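Local structure of putative cytoplasmic protein (4HFL) at residues A[128-133]-A[139-144]. The protein probably acts as a type VI secretion effector amidase that cleaves peptide bonds in the peptidoglycan of rival bacteria. Sequence-based numbering, arbitrary orientation.
Sequences IIFTGH and TGHVTL
Thr143 has its OG1 anti to the backbone N (chi1 -171°), which leaves CG2 between the backbone N and the carbonyl carbon; Ile128, with CG1 likewise anti to N, places its own CG2 in the same way, and the two methyls meet at 3.6 Å, Ile128 CG2 to Thr143 CG2. The two side chains run side by side. The same Thr143 methyl also reaches the rim of the Phe130 ring, CG2 to CE2 3.9 Å and near the ring plane, while Ile128 CG1 lies over one face of that ring, offset toward the rim. The His141 imidazole stands next in line, its edge turned to Phe130 CD2. Its NE2 and Thr143 OG1 both bind OD1 of Asp152, so one carboxylate oxygen fixes the imidazole and the hydroxyl together. On the reverse face Ile129 CG1 rests against Val142 CG2 at 3.9 Å, and Ile99 of helix 95-106 touches both residues. Between the two layers of side chains the backbones pair through six hydrogen bonds. Ile128 N to Thr143 O is almost straight at the hydrogen (178°), whereas His141 N to Phe130 O (2.8 Å) is bent to 149°. At the far end Thr139 N approaches Gly132 O from above the carbonyl plane. Gly140, with no side chain to fill the tight space beside Phe130 O and the Thr131 CG2 methyl, is consistent with the close pairing there, 4.0 Å from Thr131 CA to Gly140 CA. Strand 126-133 is also bonded to strand 166-174, and 138-145 is outermost: an antiparallel beta hairpin at the edge of the four-stranded sheet, consistent with the papain-like (clan CA) fold of this amidase family.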
loop_
_atom_site.group_PDB
_atom_site.type_symbol
_atom_site.label_atom_id
_atom_site.label_comp_id
_atom_site.label_asym_id
_atom_site.label_seq_id
_atom_site.Cartn_x
_atom_site.Cartn_y
_atom_site.Cartn_z
ATOM N N ILE A 128 -1.614 5.429 -4.653
ATOM C CA ILE A 128 -1.478 6.668 -3.891
ATOM C C ILE A 128 -1.038 6.402 -2.438
ATOM O O ILE A 128 -1.526 5.468 -1.794
ATOM C CB ILE A 128 -2.781 7.528 -3.979
ATOM C CG1 ILE A 128 -2.531 8.966 -3.522
ATOM C CG2 ILE A 128 -3.933 6.891 -3.187
ATOM C CD1 ILE A 128 -3.702 9.897 -3.855
ATOM N N ILE A 129 -0.095 7.209 -1.951
ATOM C CA ILE A 129 0.383 7.141 -0.569
ATOM C C ILE A 129 0.024 8.436 0.156
ATOM O O ILE A 129 0.425 9.524 -0.275
ATOM C CB ILE A 129 1.927 7.063 -0.505
ATOM C CG1 ILE A 129 2.466 5.823 -1.226
ATOM C CG2 ILE A 129 2.415 7.123 0.949
ATOM C CD1 ILE A 129 3.991 5.836 -1.343
ATOM N N PHE A 130 -0.677 8.316 1.279
ATOM C CA PHE A 130 -1.016 9.456 2.117
ATOM C C PHE A 130 -0.147 9.383 3.358
ATOM O O PHE A 130 -0.202 8.399 4.063
ATOM C CB PHE A 130 -2.468 9.338 2.585
ATOM C CG PHE A 130 -3.480 9.346 1.471
ATOM C CD1 PHE A 130 -3.848 10.533 0.853
ATOM C CD2 PHE A 130 -4.080 8.163 1.055
ATOM C CE1 PHE A 130 -4.797 10.541 -0.163
ATOM C CE2 PHE A 130 -5.030 8.167 0.049
ATOM C CZ PHE A 130 -5.389 9.360 -0.564
ATOM N N THR A 131 0.638 10.413 3.664
ATOM C CA THR A 131 1.394 10.379 4.918
ATOM C C THR A 131 0.994 11.536 5.788
ATOM O O THR A 131 0.450 12.519 5.301
ATOM C CB THR A 131 2.899 10.440 4.698
ATOM O OG1 THR A 131 3.192 11.576 3.880
ATOM C CG2 THR A 131 3.392 9.162 4.007
ATOM N N GLY A 132 1.251 11.414 7.084
ATOM C CA GLY A 132 0.901 12.469 8.010
ATOM C C GLY A 132 1.294 12.084 9.417
ATOM O O GLY A 132 2.308 11.405 9.635
ATOM N N HIS A 133 0.518 12.525 10.396
ATOM C CA HIS A 133 0.838 12.163 11.766
ATOM C C HIS A 133 -0.419 11.970 12.595
ATOM O O HIS A 133 -1.479 12.516 12.285
ATOM C CB HIS A 133 1.742 13.224 12.409
ATOM C CG HIS A 133 1.159 14.601 12.391
ATOM N ND1 HIS A 133 0.247 15.036 13.327
ATOM C CD2 HIS A 133 1.354 15.641 11.544
ATOM C CE1 HIS A 133 -0.093 16.286 13.060
ATOM N NE2 HIS A 133 0.559 16.673 11.978
ATOM N N THR A 139 2.811 8.634 10.350
ATOM C CA THR A 139 2.367 7.363 9.771
ATOM C C THR A 139 1.862 7.600 8.366
ATOM O O THR A 139 1.994 8.712 7.822
ATOM C CB THR A 139 1.285 6.679 10.641
ATOM O OG1 THR A 139 0.803 5.503 9.976
ATOM C CG2 THR A 139 0.121 7.619 10.888
ATOM N N GLY A 140 1.276 6.566 7.771
ATOM C CA GLY A 140 0.856 6.666 6.392
ATOM C C GLY A 140 -0.125 5.593 5.994
ATOM O O GLY A 140 -0.412 4.679 6.781
ATOM N N HIS A 141 -0.647 5.712 4.777
ATOM C CA HIS A 141 -1.566 4.724 4.232
ATOM C C HIS A 141 -1.350 4.623 2.728
ATOM O O HIS A 141 -1.282 5.630 2.028
ATOM C CB HIS A 141 -3.024 5.087 4.536
ATOM C CG HIS A 141 -4.022 4.135 3.935
ATOM N ND1 HIS A 141 -4.328 2.912 4.500
ATOM C CD2 HIS A 141 -4.777 4.226 2.811
ATOM C CE1 HIS A 141 -5.227 2.294 3.754
ATOM N NE2 HIS A 141 -5.518 3.071 2.724
ATOM N N VAL A 142 -1.222 3.404 2.232
ATOM C CA VAL A 142 -0.991 3.205 0.812
ATOM C C VAL A 142 -2.217 2.504 0.244
ATOM O O VAL A 142 -2.707 1.536 0.830
ATOM C CB VAL A 142 0.254 2.341 0.587
ATOM C CG1 VAL A 142 0.472 2.105 -0.900
ATOM C CG2 VAL A 142 1.477 2.991 1.217
ATOM N N THR A 143 -2.727 2.994 -0.881
ATOM C CA THR A 143 -3.961 2.414 -1.433
ATOM C C THR A 143 -4.019 2.682 -2.930
ATOM O O THR A 143 -3.032 3.154 -3.522
ATOM C CB THR A 143 -5.233 2.975 -0.699
ATOM O OG1 THR A 143 -6.399 2.242 -1.096
ATOM C CG2 THR A 143 -5.441 4.459 -1.009
ATOM N N LEU A 144 -5.156 2.377 -3.550
ATOM C CA LEU A 144 -5.349 2.684 -4.969
ATOM C C LEU A 144 -6.426 3.746 -5.086
ATOM O O LEU A 144 -7.345 3.782 -4.266
ATOM C CB LEU A 144 -5.803 1.447 -5.747
ATOM C CG LEU A 144 -4.893 0.219 -5.655
ATOM C CD1 LEU A 144 -5.503 -0.953 -6.400
ATOM C CD2 LEU A 144 -3.519 0.522 -6.221
#